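Local atomic coordinates of mitochondrial enolase superfamily member 1 (Homo sapiens, PDB entry 4A35), a protein that catalyses the magnesium-dependent dehydration of L-fuconate to 2-keto-3-deoxy-L-fuconate, a step in the breakdown of the sugar L-fucose. Residues F92-T97 with C150-Y155; E131-P134 with V140-D143; A226-D231 with M265-K270. All blocks are in the same frame, centred on the assembly; numbering follows the deposited sequence. Where two conformers were deposited one is given.

Contact 1: residues F92-T97 with C150-Y155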
loop_
_atom_site.group_PDB
_atom_site.type_symbol
_atom_site.label_atom_id
_atom_site.label_comp_id
_atom_site.label_asym_id
_atom_site.label_seq_id
_atom_site.Cartn_x
_atom_site.Cartn_y
_atom_site.Cartn_z
ATOM N N PHE A 92 -21.144 -0.672 -3.390
ATOM C CA PHE A 92 -20.366 0.151 -4.354
ATOM C C PHE A 92 -18.902 0.297 -3.889
ATOM O O PHE A 92 -17.954 0.144 -4.693
ATOM C CB PHE A 92 -21.026 1.520 -4.519
ATOM C CG PHE A 92 -20.341 2.388 -5.541
ATOM C CD1 PHE A 92 -20.399 2.070 -6.899
ATOM C CD2 PHE A 92 -19.617 3.505 -5.149
ATOM C CE1 PHE A 92 -19.816 2.898 -7.847
ATOM C CE2 PHE A 92 -19.015 4.338 -6.109
ATOM C CZ PHE A 92 -19.107 4.013 -7.449
ATOM N N TYR A 93 -18.724 0.543 -2.564
ATOM C CA TYR A 93 -17.406 0.603 -1.952
ATOM C C TYR A 93 -16.614 -0.702 -2.227
ATOM O O TYR A 93 -15.465 -0.655 -2.697
ATOM C CB TYR A 93 -17.543 0.846 -0.434
ATOM C CG TYR A 93 -16.204 1.064 0.230
ATOM C CD1 TYR A 93 -15.443 -0.018 0.691
ATOM C CD2 TYR A 93 -15.643 2.342 0.307
ATOM C CE1 TYR A 93 -14.196 0.181 1.284
ATOM C CE2 TYR A 93 -14.379 2.549 0.844
ATOM C CZ TYR A 93 -13.652 1.463 1.324
ATOM O OH TYR A 93 -12.392 1.671 1.835
ATOM N N ARG A 94 -17.259 -1.879 -2.001
ATOM C CA ARG A 94 -16.623 -3.180 -2.244
ATOM C C ARG A 94 -16.254 -3.351 -3.755
ATOM O O ARG A 94 -15.221 -3.928 -4.065
ATOM C CB ARG A 94 -17.546 -4.325 -1.763
ATOM C CG ARG A 94 -16.993 -5.735 -1.939
ATOM C CD ARG A 94 -15.828 -6.055 -0.997
ATOM N NE ARG A 94 -16.234 -6.048 0.409
ATOM C CZ ARG A 94 -16.827 -7.075 1.012
ATOM N NH1 ARG A 94 -17.063 -8.201 0.344
ATOM N NH2 ARG A 94 -17.180 -6.989 2.284
ATOM N N GLN A 95 -17.084 -2.866 -4.675
ATOM C CA GLN A 95 -16.762 -3.033 -6.101
ATOM C C GLN A 95 -15.522 -2.197 -6.506
ATOM O O GLN A 95 -14.644 -2.715 -7.225
ATOM C CB GLN A 95 -17.961 -2.713 -6.999
ATOM C CG GLN A 95 -17.660 -2.928 -8.478
ATOM C CD GLN A 95 -17.207 -4.323 -8.923
ATOM O OE1 GLN A 95 -16.000 -4.741 -8.795
ATOM N NE2 GLN A 95 -18.110 -4.946 -9.703
ATOM N N LEU A 96 -15.403 -0.968 -5.971
ATOM C CA LEU A 96 -14.234 -0.129 -6.239
ATOM C C LEU A 96 -12.948 -0.684 -5.598
ATOM O O LEU A 96 -11.881 -0.598 -6.220
ATOM C CB LEU A 96 -14.418 1.300 -5.726
ATOM C CG LEU A 96 -15.459 2.183 -6.441
ATOM C CD1 LEU A 96 -15.285 3.638 -6.034
ATOM C CD2 LEU A 96 -15.341 2.080 -7.953
ATOM N N THR A 97 -13.044 -1.148 -4.327
ATOM C CA THR A 97 -11.856 -1.525 -3.521
ATOM C C THR A 97 -11.493 -3.029 -3.605
ATOM O O THR A 97 -10.390 -3.407 -3.173
ATOM C CB THR A 97 -12.098 -1.136 -2.031
ATOM O OG1 THR A 97 -13.239 -1.857 -1.584
ATOM C CG2 THR A 97 -12.228 0.365 -1.800
ATOM N N CYS A 150 -23.547 2.347 4.618
ATOM C CA CYS A 150 -22.550 2.945 3.703
ATOM C C CYS A 150 -21.167 2.377 3.949
ATOM O O CYS A 150 -20.242 2.687 3.187
ATOM C CB CYS A 150 -22.498 4.462 3.836
ATOM S SG CYS A 150 -24.053 5.302 3.521
ATOM N N ILE A 151 -20.995 1.623 5.064
ATOM C CA ILE A 151 -19.678 1.182 5.494
ATOM C C ILE A 151 -19.386 -0.292 5.254
ATOM O O ILE A 151 -20.182 -1.161 5.608
ATOM C CB ILE A 151 -19.504 1.508 7.022
ATOM C CG1 ILE A 151 -19.626 3.036 7.323
ATOM C CG2 ILE A 151 -18.188 0.923 7.546
ATOM C CD1 ILE A 151 -19.950 3.278 8.814
ATOM N N ASP A 152 -18.189 -0.562 4.695
ATOM C CA ASP A 152 -17.677 -1.917 4.564
ATOM C C ASP A 152 -16.941 -2.308 5.859
ATOM O O ASP A 152 -15.916 -1.724 6.157
ATOM C CB ASP A 152 -16.744 -2.036 3.316
ATOM C CG ASP A 152 -16.464 -3.475 2.878
ATOM O OD1 ASP A 152 -16.749 -4.430 3.678
ATOM O OD2 ASP A 152 -15.999 -3.656 1.753
ATOM N N PHE A 153 -17.435 -3.355 6.583
ATOM C CA PHE A 153 -16.872 -3.839 7.839
ATOM C C PHE A 153 -15.901 -4.998 7.627
ATOM O O PHE A 153 -15.375 -5.516 8.613
ATOM C CB PHE A 153 -17.967 -4.261 8.831
ATOM C CG PHE A 153 -18.742 -3.078 9.369
ATOM C CD1 PHE A 153 -19.804 -2.525 8.639
ATOM C CD2 PHE A 153 -18.420 -2.519 10.600
ATOM C CE1 PHE A 153 -20.530 -1.450 9.145
ATOM C CE2 PHE A 153 -19.173 -1.457 11.127
ATOM C CZ PHE A 153 -20.202 -0.915 10.393
ATOM N N ARG A 154 -15.627 -5.388 6.367
ATOM C CA ARG A 154 -14.672 -6.486 6.176
ATOM C C ARG A 154 -13.341 -6.198 6.906
ATOM O O ARG A 154 -12.827 -5.083 6.848
ATOM C CB ARG A 154 -14.436 -6.824 4.678
ATOM C CG ARG A 154 -13.509 -8.034 4.518
ATOM C CD ARG A 154 -13.596 -8.705 3.096
ATOM N NE ARG A 154 -13.069 -7.804 2.065
ATOM C CZ ARG A 154 -12.976 -8.107 0.765
ATOM N NH1 ARG A 154 -13.458 -9.265 0.304
ATOM N NH2 ARG A 154 -12.472 -7.218 -0.098
ATOM N N TYR A 155 -12.798 -7.218 7.568
ATOM C CA TYR A 155 -11.509 -7.202 8.309
ATOM C C TYR A 155 -11.550 -6.381 9.614
ATOM O O TYR A 155 -10.510 -6.263 10.250
ATOM C CB TYR A 155 -10.342 -6.725 7.456
ATOM C CG TYR A 155 -10.203 -7.451 6.130
ATOM C CD1 TYR A 155 -10.291 -8.851 6.059
ATOM C CD2 TYR A 155 -10.012 -6.743 4.946
ATOM C CE1 TYR A 155 -10.138 -9.524 4.831
ATOM C CE2 TYR A 155 -9.844 -7.401 3.720
ATOM C CZ TYR A 155 -9.886 -8.796 3.672
ATOM O OH TYR A 155 -9.728 -9.454 2.456
HETATM O O HOH W 1 -13.481 -3.558 0.551
#

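Contact 2: residues E131-P134 with V140-D143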
loop_
_atom_site.group_PDB
_atom_site.type_symbol
_atom_site.label_atom_id
_atom_site.label_comp_id
_atom_site.label_asym_id
_atom_site.label_seq_id
_atom_site.Cartn_x
_atom_site.Cartn_y
_atom_site.Cartn_z
ATOM N N GLU A 131 -29.091 16.680 -1.930
ATOM C CA GLU A 131 -29.849 16.743 -0.668
ATOM C C GLU A 131 -29.892 18.174 -0.064
ATOM O O GLU A 131 -30.653 18.411 0.885
ATOM C CB GLU A 131 -29.275 15.744 0.369
ATOM C CG GLU A 131 -29.327 14.283 -0.063
ATOM C CD GLU A 131 -30.644 13.523 -0.026
ATOM O OE1 GLU A 131 -31.709 14.178 -0.010
ATOM O OE2 GLU A 131 -30.612 12.269 0.009
ATOM N N GLY A 132 -29.109 19.108 -0.627
ATOM C CA GLY A 132 -29.075 20.511 -0.221
ATOM C C GLY A 132 -28.481 20.709 1.150
ATOM O O GLY A 132 -28.907 21.597 1.898
ATOM N N LYS A 133 -27.487 19.862 1.490
ATOM C CA LYS A 133 -26.835 19.873 2.797
ATOM C C LYS A 133 -25.315 19.752 2.670
ATOM O O LYS A 133 -24.825 19.057 1.775
ATOM C CB LYS A 133 -27.333 18.650 3.626
ATOM C CG LYS A 133 -28.727 18.807 4.170
ATOM C CD LYS A 133 -29.177 17.528 4.875
ATOM C CE LYS A 133 -30.629 17.688 5.305
ATOM N NZ LYS A 133 -31.123 16.499 6.039
ATOM N N PRO A 134 -24.541 20.432 3.544
ATOM C CA PRO A 134 -23.092 20.133 3.594
ATOM C C PRO A 134 -22.934 18.668 4.053
ATOM O O PRO A 134 -23.843 18.123 4.716
ATOM C CB PRO A 134 -22.558 21.094 4.678
ATOM C CG PRO A 134 -23.746 21.515 5.456
ATOM C CD PRO A 134 -24.972 21.320 4.654
ATOM N N VAL A 140 -24.770 13.877 9.994
ATOM C CA VAL A 140 -25.498 14.138 11.281
ATOM C C VAL A 140 -26.997 13.722 11.194
ATOM O O VAL A 140 -27.509 13.100 12.129
ATOM C CB VAL A 140 -25.336 15.615 11.726
ATOM C CG1 VAL A 140 -26.396 16.051 12.767
ATOM C CG2 VAL A 140 -23.913 15.870 12.248
ATOM N N ASP A 141 -27.677 14.045 10.079
ATOM C CA ASP A 141 -29.101 13.777 9.906
ATOM C C ASP A 141 -29.426 12.357 9.484
ATOM O O ASP A 141 -30.588 11.976 9.540
ATOM C CB ASP A 141 -29.696 14.769 8.896
ATOM C CG ASP A 141 -29.852 16.197 9.431
ATOM O OD1 ASP A 141 -29.623 16.416 10.678
ATOM O OD2 ASP A 141 -30.250 17.081 8.641
ATOM N N MET A 142 -28.402 11.553 9.118
ATOM C CA MET A 142 -28.580 10.206 8.602
ATOM C C MET A 142 -29.051 9.261 9.681
ATOM O O MET A 142 -28.559 9.286 10.812
ATOM C CB MET A 142 -27.243 9.697 8.032
ATOM C CG MET A 142 -27.415 8.849 6.861
ATOM S SD MET A 142 -25.830 8.353 6.161
ATOM C CE MET A 142 -25.520 9.777 5.021
ATOM N N ASP A 143 -30.015 8.430 9.335
ATOM C CA ASP A 143 -30.502 7.392 10.223
ATOM C C ASP A 143 -29.298 6.445 10.559
ATOM O O ASP A 143 -28.588 6.061 9.603
ATOM C CB ASP A 143 -31.612 6.640 9.458
ATOM C CG ASP A 143 -32.246 5.510 10.219
ATOM O OD1 ASP A 143 -31.633 4.434 10.289
ATOM O OD2 ASP A 143 -33.396 5.674 10.665
#

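Contact 3: residues A226-D231 with M265-K270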
loop_
_atom_site.group_PDB
_atom_site.type_symbol
_atom_site.label_atom_id
_atom_site.label_comp_id
_atom_site.label_asym_id
_atom_site.label_seq_id
_atom_site.Cartn_x
_atom_site.Cartn_y
_atom_site.Cartn_z
ATOM N N ALA A 226 15.276 15.715 10.523
ATOM C CA ALA A 226 16.366 15.653 9.538
ATOM C C ALA A 226 17.683 15.976 10.213
ATOM O O ALA A 226 18.725 15.413 9.856
ATOM C CB ALA A 226 16.106 16.645 8.393
ATOM N N ASP A 227 17.643 16.914 11.169
ATOM C CA ASP A 227 18.845 17.443 11.802
ATOM C C ASP A 227 18.498 17.895 13.216
ATOM O O ASP A 227 17.727 18.836 13.393
ATOM C CB ASP A 227 19.421 18.613 10.957
ATOM C CG ASP A 227 20.749 19.121 11.517
ATOM O OD1 ASP A 227 20.747 19.720 12.629
ATOM O OD2 ASP A 227 21.795 18.820 10.913
ATOM N N LEU A 228 19.042 17.188 14.211
ATOM C CA LEU A 228 18.732 17.450 15.616
ATOM C C LEU A 228 19.029 18.884 16.038
ATOM O O LEU A 228 18.192 19.472 16.714
ATOM C CB LEU A 228 19.505 16.462 16.519
ATOM C CG LEU A 228 19.258 16.557 18.016
ATOM C CD1 LEU A 228 17.774 16.416 18.356
ATOM C CD2 LEU A 228 20.097 15.533 18.741
ATOM N N GLN A 229 20.223 19.412 15.717
ATOM C CA GLN A 229 20.598 20.791 16.105
ATOM C C GLN A 229 19.612 21.806 15.499
ATOM O O GLN A 229 19.179 22.712 16.207
ATOM C CB GLN A 229 22.044 21.122 15.709
ATOM C CG GLN A 229 23.117 20.404 16.578
ATOM C CD GLN A 229 22.714 20.112 18.023
ATOM O OE1 GLN A 229 22.556 18.942 18.430
ATOM N NE2 GLN A 229 22.510 21.165 18.822
ATOM N N ASP A 230 19.203 21.609 14.218
ATOM C CA ASP A 230 18.203 22.477 13.566
ATOM C C ASP A 230 16.857 22.366 14.300
ATOM O O ASP A 230 16.174 23.388 14.477
ATOM C CB ASP A 230 18.042 22.177 12.052
ATOM C CG ASP A 230 17.150 23.208 11.329
ATOM O OD1 ASP A 230 17.561 24.401 11.233
ATOM O OD2 ASP A 230 16.064 22.811 10.806
ATOM N N ASP A 231 16.487 21.132 14.760
ATOM C CA ASP A 231 15.243 20.937 15.505
ATOM C C ASP A 231 15.301 21.689 16.829
ATOM O O ASP A 231 14.341 22.346 17.196
ATOM C CB ASP A 231 14.952 19.446 15.746
ATOM C CG ASP A 231 14.628 18.639 14.507
ATOM O OD1 ASP A 231 14.257 19.256 13.465
ATOM O OD2 ASP A 231 14.722 17.382 14.572
ATOM N N MET A 265 13.763 11.870 20.477
ATOM C CA MET A 265 12.677 12.467 21.272
ATOM C C MET A 265 13.093 12.726 22.717
ATOM O O MET A 265 12.585 13.684 23.329
ATOM C CB MET A 265 11.393 11.641 21.199
ATOM C CG MET A 265 10.678 11.787 19.848
ATOM S SD MET A 265 10.402 13.528 19.355
ATOM C CE MET A 265 9.467 14.123 20.837
ATOM N N SER A 266 14.040 11.919 23.258
ATOM C CA SER A 266 14.552 12.142 24.618
ATOM C C SER A 266 15.267 13.504 24.685
ATOM O O SER A 266 15.256 14.161 25.730
ATOM C CB SER A 266 15.511 11.027 25.038
ATOM O OG SER A 266 16.785 11.205 24.445
ATOM N N LYS A 267 15.864 13.945 23.543
ATOM C CA LYS A 267 16.599 15.217 23.446
ATOM C C LYS A 267 15.643 16.416 23.192
ATOM O O LYS A 267 15.969 17.565 23.550
ATOM C CB LYS A 267 17.658 15.111 22.344
ATOM C CG LYS A 267 18.804 14.206 22.801
ATOM C CD LYS A 267 19.615 13.726 21.648
ATOM C CE LYS A 267 20.871 13.007 22.065
ATOM N NZ LYS A 267 21.541 12.379 20.890
ATOM N N LEU A 268 14.491 16.156 22.534
ATOM C CA LEU A 268 13.488 17.220 22.247
ATOM C C LEU A 268 12.407 17.328 23.346
ATOM O O LEU A 268 11.572 18.241 23.307
ATOM C CB LEU A 268 12.798 16.973 20.878
ATOM C CG LEU A 268 13.698 17.124 19.659
ATOM C CD1 LEU A 268 12.954 16.802 18.376
ATOM C CD2 LEU A 268 14.460 18.499 19.653
ATOM N N ALA A 269 12.403 16.379 24.325
ATOM C CA ALA A 269 11.389 16.376 25.361
ATOM C C ALA A 269 11.396 17.655 26.213
ATOM O O ALA A 269 10.329 18.039 26.721
ATOM C CB ALA A 269 11.553 15.148 26.258
ATOM N N LYS A 270 12.546 18.373 26.283
ATOM C CA LYS A 270 12.649 19.617 27.066
ATOM C C LYS A 270 11.660 20.680 26.542
ATOM O O LYS A 270 11.265 21.539 27.303
ATOM C CB LYS A 270 14.089 20.167 27.077
ATOM C CG LYS A 270 14.673 20.523 25.690
ATOM C CD LYS A 270 16.154 20.889 25.827
ATOM C CE LYS A 270 16.875 21.077 24.517
ATOM N NZ LYS A 270 18.329 21.379 24.748
#

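Contact 1: residues F92-T97 with C150-Y155
Arg94 and Asp152 form a side-on, two-pronged salt bridge that fastens helix 89-97 of the enolase-type N-terminal domain to loop 150-155, where Asp152 heads an Asx turn. NE of Arg94 donates to OD2 of Asp152 at 2.8 Å, and NH2 of Arg94 donates to OD1 of Asp152 at 2.9 Å. Both bonds are nearly straight, and each oxygen is met on its syn side. Bends at chi2 (70°) and chi3 (64°) curl the Arg94 chain so that its NE edge is presented to the carboxylate. OD1 of Asp152 also accepts from the backbone N of Arg154, 3.1 Å away, which closes the Asx turn from the opposite face of the carboxylate plane to Arg94 NH2. Such a double grip limits rotation of the acid.

Arg154 then lays its guanidinium flat over that of Arg94, with centres 4.0 Å apart and planes at 8°. NH1 of Arg94 lies 3.8 Å from NH1 of Arg154, and the Asp152 carboxylate beside the stack probably compensates part of the positive charge. NH2 of Arg154 is held by Ser98. The Tyr93 ring puts CD1 3.6 Å from CB of Asp152, while its hydroxyl bonds to Glu108. A water completes the contact, donating both to OD2 of Asp152 and, at 2.7 Å, to OG1 of Thr97, which in turn donates to Tyr93 O.

Contact 2: residues E131-P134 with V140-D143
Lys133 and Asp141 are the closest backbone positions across this contact, yet their CA atoms stand 9.6 Å apart, so the connection between 131-134 and 140-143 is made by side chains. Lys133 spans the gap with a chain that is fully extended beyond CG. Its CG lies anti to the carbonyl carbon (chi1 -75°), and from there the methylenes run straight toward the end of the following helix. NZ of Lys133 makes a salt bridge and hydrogen bond to OD2 of Asp141 at 2.8 Å. OD2 accepts through its anti lone pair, and CE of Lys133 comes to 3.4 Å from the same OD2. The second oxygen of Asp141, OD1, pairs with Lys137 one turn back in the helix, so the carboxylate is shared between two lysines, one per oxygen. With an alanine here instead of Lys133, OD2 of Asp141 is likely to lose its charged mate and the carboxylate to turn more freely. The bridge lies at the surface, where the loop backbone at Lys133 is also hydrogen-bonded to Gly414. At Gly132 the positive phi (68°) marks a Schellman motif closing helix 110-131, and Pro134 takes the N-cap position of helix 135-141. The whole is a short helix-to-helix connection, closed by a Schellman motif and restarted at an N-cap, in which a residue of the linker pairs with the far end of the helix that it introduces.

Contact 3: residues A226-D231 with M265-K270
Leu228 lays its two methyl groups against Lys267 and Leu268. CD2 of Leu228 presses on CD of Lys267 at 3.5 Å, tighter than usual for two carbons, while CD1 of Leu228 sits between CD2 of Leu268, at 4.1 Å, and CB of Lys267, at 4.2 Å. The leucine has CG anti to the backbone N (chi1 -178°), which carries the fork across the gap between the helices. Lys267, extended beyond CG, passes at about a right angle to it, so the aliphatic part of the lysine forms the apolar surface; its NZ makes a long, weak ion pair with Glu263. The two leucine side chains instead run antiparallel alongside each other.

Here the neighbouring helices 228-242 and 258-268 of the TIM-barrel-like C-terminal domain meet, each following a strand of the parallel sheet, 219-223 and 247-251 respectively. Met232 of the first helix also touches Lys267 and Leu268, and Met250 of strand 247-251 packs on Leu268 from the barrel side.

The first turn of helix 228-242 is fixed by Asp227 at the N-cap, whose OD1 accepts from the backbone N of Asp230 at 2.9 Å. One turn on from Leu228, CB of Asp231 rests 4.1 Å from CD2 of Leu268. The carboxylate of Asp231 is occupied elsewhere: OD2 accepts from Gly225 N and from the indole NE1 of Trp264, and OD1 pairs with Arg234.

Contacts 1 and 2 involve the N-terminal domain region, contact 3 the barrel domain. Contact 2 is nested inside the chain loop closed by contact 1; their centres are 21 Å apart, and although their nearest atoms come within about 4 Å the two do not touch. Contact 3 follows in series and lies on the opposite side of the chain's centre, its own centre about 42 Å from that of contact 1 and about 46 Å from that of contact 2. It is the one nearest the active site: the side chain of Asp231 is about 7 Å from that of Lys223, the probable proton donor/acceptor, and about 13 Å from a bound magnesium ion. Contacts 1 and 2 lie away from the known sites.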